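Local coordinates for CrtC domain-containing protein (Fusarium vanettenii 77-13-4, PDB 7A0Q), which probably hydrates the prenyl side chain of the isoflavonoid phytoalexin kievitone, converting this plant defence compound into a less toxic product, at residues G156-N160 and E175-P179; H202-D206 and W221-H225. All blocks are in the same frame, centred on the assembly; numbering follows the deposited sequence.

Interaction 1: residues G156-N160 and E175-P179; sequences GAVAN and EFGLP
The side-chain amide of N160 lies flat against the carboxylate of E175, their planes only 4° apart, with N160 CG 3.0 Å from E175 OE1. Next to this stack, the backbone oxygen of E175 is gripped twice by the same residue. N160 ND2 approaches E175 O at 3.2 Å with the oxygen in its own amide plane, yet from above the carbonyl plane rather than along a lone pair. N160 N reaches E175 O at 3.3 Å from the same face of that carbonyl. This double hold is possible because CG of N160 sits beside its own backbone N (chi1 -75°), which brings both donors to one side. The second hydrogen of the amide goes to a water 2.8 Å from N160 ND2, which makes a weak bond to E175 OE2. Outside the pair, S234 OG binds N160 OD1 and W236 NE1 binds E175 OE1, which helps to fix the rotation of both flat groups.

Further along, V158 and G177 form a hydrogen-bonded antiparallel pair, V158 N to G177 O at 2.8 Å and G177 N to V158 O at 3.0 Å; A159 and F176, between this pair and N160/E175, form a non-hydrogen-bonded pair. On the face carrying V158, its CG2 methyl meets P179 CG at 3.6 Å, and strands 232-240 and 245-253 pack over the valine. Past the paired residues, P179 CD closes on the carbonyl oxygen of G156, which R253 also binds, while the methyl of A157 touches CD2 of L178. The two segments are the open end of an antiparallel beta hairpin, strands 158-168 and 171-189, in the CrtC N-terminal lipocalin domain, and it brings the side chain of E175 to about 4 Å from a bound imidazole, which may mark a pocket.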
loop_
_atom_site.group_PDB
_atom_site.type_symbol
_atom_site.label_atom_id
_atom_site.label_comp_id
_atom_site.label_asym_id
_atom_site.label_seq_id
_atom_site.Cartn_x
_atom_site.Cartn_y
_atom_site.Cartn_z
ATOM N N GLY A 156 2.602 1.497 14.963
ATOM C CA GLY A 156 1.219 1.788 15.332
ATOM C C GLY A 156 0.284 1.753 14.125
ATOM O O GLY A 156 0.566 2.357 13.084
ATOM N N ALA A 157 -0.836 1.040 14.260
ATOM C CA ALA A 157 -1.726 0.837 13.122
ATOM C C ALA A 157 -2.430 2.125 12.708
ATOM O O ALA A 157 -2.741 2.990 13.538
ATOM C CB ALA A 157 -2.789 -0.222 13.438
ATOM N N VAL A 158 -2.653 2.246 11.397
ATOM C CA VAL A 158 -3.544 3.246 10.807
ATOM C C VAL A 158 -4.897 2.566 10.660
ATOM O O VAL A 158 -5.048 1.647 9.851
ATOM C CB VAL A 158 -3.033 3.723 9.439
ATOM C CG1 VAL A 158 -4.011 4.713 8.795
ATOM C CG2 VAL A 158 -1.621 4.315 9.552
ATOM N N ALA A 159 -5.875 3.001 11.454
ATOM C CA ALA A 159 -7.221 2.431 11.435
ATOM C C ALA A 159 -8.071 3.322 10.531
ATOM O O ALA A 159 -8.608 4.345 10.972
ATOM C CB ALA A 159 -7.793 2.341 12.850
ATOM N N ASN A 160 -8.175 2.934 9.257
ATOM C CA ASN A 160 -8.815 3.799 8.268
ATOM C C ASN A 160 -10.224 4.159 8.700
ATOM O O ASN A 160 -10.972 3.314 9.198
ATOM C CB ASN A 160 -8.817 3.103 6.912
ATOM C CG ASN A 160 -7.447 3.134 6.275
ATOM O OD1 ASN A 160 -7.089 4.093 5.587
ATOM N ND2 ASN A 160 -6.654 2.103 6.529
ATOM N N GLU A 175 -10.186 -1.786 6.694
ATOM C CA GLU A 175 -8.810 -1.609 6.244
ATOM C C GLU A 175 -7.934 -1.092 7.377
ATOM O O GLU A 175 -8.299 -0.131 8.058
ATOM C CB GLU A 175 -8.747 -0.631 5.054
ATOM C CG GLU A 175 -7.319 -0.424 4.499
ATOM C CD GLU A 175 -7.162 0.862 3.686
ATOM O OE1 GLU A 175 -8.079 1.720 3.703
ATOM O OE2 GLU A 175 -6.104 1.036 3.047
ATOM N N PHE A 176 -6.761 -1.713 7.562
ATOM C CA PHE A 176 -5.743 -1.148 8.439
ATOM C C PHE A 176 -4.381 -1.205 7.759
ATOM O O PHE A 176 -4.104 -2.078 6.933
ATOM C CB PHE A 176 -5.696 -1.831 9.828
ATOM C CG PHE A 176 -5.344 -3.303 9.806
ATOM C CD1 PHE A 176 -6.348 -4.273 9.771
ATOM C CD2 PHE A 176 -4.026 -3.716 9.899
ATOM C CE1 PHE A 176 -6.043 -5.617 9.789
ATOM C CE2 PHE A 176 -3.717 -5.072 9.912
ATOM C CZ PHE A 176 -4.726 -6.016 9.852
ATOM N N GLY A 177 -3.552 -0.230 8.102
ATOM C CA GLY A 177 -2.182 -0.162 7.617
ATOM C C GLY A 177 -1.225 -0.278 8.787
ATOM O O GLY A 177 -1.479 0.270 9.861
ATOM N N LEU A 178 -0.130 -1.003 8.575
ATOM C CA LEU A 178 0.962 -1.069 9.539
ATOM C C LEU A 178 2.134 -0.363 8.874
ATOM O O LEU A 178 2.795 -0.953 8.007
ATOM C CB LEU A 178 1.312 -2.524 9.871
ATOM C CG LEU A 178 0.110 -3.360 10.319
ATOM C CD1 LEU A 178 0.462 -4.833 10.544
ATOM C CD2 LEU A 178 -0.547 -2.750 11.553
ATOM N N PRO A 179 2.410 0.911 9.205
ATOM C CA PRO A 179 3.173 1.766 8.273
ATOM C C PRO A 179 4.681 1.560 8.207
ATOM O O PRO A 179 5.269 1.722 7.132
ATOM C CB PRO A 179 2.872 3.190 8.767
ATOM C CG PRO A 179 1.747 3.057 9.702
ATOM C CD PRO A 179 1.788 1.691 10.286
HETATM O O HOH W 1 -4.082 2.246 5.409
#

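Interaction 2: residues H202-D206 and W221-H225. With IMD (imidazole), chain F.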
loop_
_atom_site.group_PDB
_atom_site.type_symbol
_atom_site.label_atom_id
_atom_site.label_comp_id
_atom_site.label_asym_id
_atom_site.label_seq_id
_atom_site.Cartn_x
_atom_site.Cartn_y
_atom_site.Cartn_z
ATOM N N HIS A 202 11.795 -0.180 5.945
ATOM C CA HIS A 202 10.531 -0.431 6.632
ATOM C C HIS A 202 9.506 -0.887 5.613
ATOM O O HIS A 202 9.663 -0.667 4.415
ATOM C CB HIS A 202 10.010 0.799 7.392
ATOM C CG HIS A 202 9.636 1.950 6.506
ATOM N ND1 HIS A 202 8.327 2.249 6.170
ATOM C CD2 HIS A 202 10.404 2.880 5.890
ATOM C CE1 HIS A 202 8.311 3.317 5.388
ATOM N NE2 HIS A 202 9.557 3.715 5.199
ATOM N N THR A 203 8.454 -1.528 6.108
ATOM C CA THR A 203 7.394 -2.034 5.244
ATOM C C THR A 203 6.064 -1.482 5.721
ATOM O O THR A 203 5.773 -1.508 6.921
ATOM C CB THR A 203 7.362 -3.573 5.242
ATOM O OG1 THR A 203 8.571 -4.066 4.658
ATOM C CG2 THR A 203 6.174 -4.117 4.435
ATOM N N TRP A 204 5.261 -0.980 4.786
ATOM C CA TRP A 204 3.864 -0.672 5.046
ATOM C C TRP A 204 3.080 -1.890 4.587
ATOM O O TRP A 204 3.078 -2.221 3.395
ATOM C CB TRP A 204 3.416 0.581 4.302
ATOM C CG TRP A 204 1.951 0.951 4.519
ATOM C CD1 TRP A 204 0.841 0.180 4.256
ATOM C CD2 TRP A 204 1.461 2.195 5.028
ATOM N NE1 TRP A 204 -0.308 0.881 4.567
ATOM C CE2 TRP A 204 0.048 2.119 5.045
ATOM C CE3 TRP A 204 2.079 3.373 5.463
ATOM C CZ2 TRP A 204 -0.751 3.179 5.480
ATOM C CZ3 TRP A 204 1.279 4.431 5.885
ATOM C CH2 TRP A 204 -0.116 4.319 5.902
ATOM N N TYR A 205 2.454 -2.569 5.536
ATOM C CA TYR A 205 1.566 -3.684 5.257
ATOM C C TYR A 205 0.131 -3.177 5.340
ATOM O O TYR A 205 -0.255 -2.553 6.334
ATOM C CB TYR A 205 1.819 -4.814 6.258
ATOM C CG TYR A 205 0.809 -5.930 6.170
ATOM C CD1 TYR A 205 0.964 -6.944 5.220
ATOM C CD2 TYR A 205 -0.277 -5.989 7.040
ATOM C CE1 TYR A 205 0.050 -7.974 5.127
ATOM C CE2 TYR A 205 -1.208 -7.019 6.949
ATOM C CZ TYR A 205 -1.028 -8.005 6.000
ATOM O OH TYR A 205 -1.942 -9.030 5.925
ATOM N N ASP A 206 -0.652 -3.417 4.293
ATOM C CA ASP A 206 -2.032 -2.945 4.255
ATOM C C ASP A 206 -2.973 -4.126 4.070
ATOM O O ASP A 206 -2.811 -4.921 3.136
ATOM C CB ASP A 206 -2.256 -1.917 3.136
ATOM C CG ASP A 206 -3.295 -0.893 3.508
ATOM O OD1 ASP A 206 -2.987 -0.004 4.325
ATOM O OD2 ASP A 206 -4.424 -0.993 2.993
ATOM N N TRP A 221 -5.323 6.131 -4.267
ATOM C CA TRP A 221 -4.965 5.992 -2.860
ATOM C C TRP A 221 -3.540 6.487 -2.663
ATOM O O TRP A 221 -2.637 6.121 -3.426
ATOM C CB TRP A 221 -5.085 4.532 -2.403
ATOM C CG TRP A 221 -4.688 4.258 -0.966
ATOM C CD1 TRP A 221 -5.352 4.670 0.161
ATOM C CD2 TRP A 221 -3.565 3.484 -0.511
ATOM N NE1 TRP A 221 -4.701 4.206 1.294
ATOM C CE2 TRP A 221 -3.607 3.479 0.907
ATOM C CE3 TRP A 221 -2.535 2.795 -1.161
ATOM C CZ2 TRP A 221 -2.655 2.810 1.682
ATOM C CZ3 TRP A 221 -1.582 2.122 -0.386
ATOM C CH2 TRP A 221 -1.648 2.148 1.022
ATOM N N PHE A 222 -3.338 7.290 -1.626
ATOM C CA PHE A 222 -2.016 7.756 -1.236
ATOM C C PHE A 222 -1.615 7.173 0.113
ATOM O O PHE A 222 -2.406 7.164 1.066
ATOM C CB PHE A 222 -1.957 9.278 -1.134
ATOM C CG PHE A 222 -2.061 9.982 -2.446
ATOM C CD1 PHE A 222 -0.927 10.185 -3.226
ATOM C CD2 PHE A 222 -3.284 10.458 -2.899
ATOM C CE1 PHE A 222 -1.012 10.843 -4.448
ATOM C CE2 PHE A 222 -3.376 11.127 -4.118
ATOM C CZ PHE A 222 -2.248 11.322 -4.890
ATOM N N GLN A 223 -0.359 6.750 0.192
ATOM C CA GLN A 223 0.280 6.277 1.414
ATOM C C GLN A 223 1.478 7.188 1.644
ATOM O O GLN A 223 2.439 7.137 0.874
ATOM C CB GLN A 223 0.715 4.823 1.245
ATOM C CG GLN A 223 1.488 4.279 2.427
ATOM C CD GLN A 223 2.512 3.228 2.042
ATOM O OE1 GLN A 223 3.669 3.310 2.455
ATOM N NE2 GLN A 223 2.092 2.219 1.269
ATOM N N LEU A 224 1.434 8.028 2.680
ATOM C CA LEU A 224 2.443 9.073 2.836
ATOM C C LEU A 224 3.206 8.962 4.152
ATOM O O LEU A 224 2.619 8.715 5.214
ATOM C CB LEU A 224 1.816 10.470 2.733
ATOM C CG LEU A 224 0.945 10.712 1.497
ATOM C CD1 LEU A 224 0.344 12.119 1.544
ATOM C CD2 LEU A 224 1.720 10.463 0.181
ATOM N N HIS A 225 4.514 9.206 4.070
ATOM C CA HIS A 225 5.414 9.272 5.218
ATOM C C HIS A 225 6.073 10.645 5.265
ATOM O O HIS A 225 6.475 11.177 4.226
ATOM C CB HIS A 225 6.509 8.200 5.142
ATOM C CG HIS A 225 5.974 6.812 4.991
ATOM N ND1 HIS A 225 5.864 5.938 6.050
ATOM C CD2 HIS A 225 5.459 6.172 3.915
ATOM C CE1 HIS A 225 5.331 4.802 5.627
ATOM N NE2 HIS A 225 5.065 4.925 4.336
HETATM N N1 IMD F . -4.636 0.039 -1.832
HETATM C C2 IMD F . -5.005 0.388 -0.578
HETATM N N3 IMD F . -4.193 -0.262 0.294
HETATM C C4 IMD F . -3.319 -1.004 -0.406
HETATM C C5 IMD F . -3.594 -0.815 -1.747
#
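Q223 stretches over one face of the W204 indole, its CG 3.3 Å from the centroid of the six-membered ring in a CH-pi contact. A bend at chi2 (-149°) then lays CD over W204 CD2 and CG, leaving the amide plane 20° from the ring, a slightly tilted stack. The polar end is fixed in this pose: H225 NE2 donates to a lone pair of Q223 OE1 at 2.8 Å, Y64 OH shares that oxygen, and Q223 NE2 is bonded to S62.

H225 is in turn met by H202, whose edge points at its face in a T-shaped pair; the planes stand at 63° and the two CE1 atoms, H202 CE1 and H225 CE1, are 3.3 Å apart. Y336 and the carbonyl of P179 hold the two nitrogens of H202, and K232 binds H225 ND1. At the other end of the cluster W221 turns an edge toward the face of W204 in an offset edge-to-face pair. The W204 NE1 hydrogen runs almost straight to D206 OD1, 2.8 Å away, meeting the anti side of the carboxylate, while D206 OD2 accepts from imidazole N3 at 2.8 Å. The imidazole itself lies over the face of W221, with its C2 3.4 Å from W221 CD2, and also binds E340.

The two strands are not paired; they face each other, the axes of 202-206 and 221-225 approaching to 10.3 Å, and this aromatic cluster joins the N-terminal lipocalin domain to the lipocalin-like barrel. The imidazole, probably from the crystallisation liquor, sits between the two domains and may mark a ligand pocket.

From the N terminus, interaction 1 comes first: 175-179 returns to 156-160 after fourteen residues and closes a hairpin. Interaction 2 opens only later, at 202-206, and closes when 221-225 arrives as part of the second domain's barrel, so the two are in series. They are joined laterally because strands 171-189 and 202-210 are neighbours: L178 N probably bonds to Y205 O, and P179 CB packs on W204 CE3. Near the imidazole two carboxylates come together, E175 OE2 and D206 OD2 being 2.6 Å apart, a close approach of like-charged groups. Interaction 1 thus holds together strands of the first domain, whereas interaction 2 links that domain across to the second.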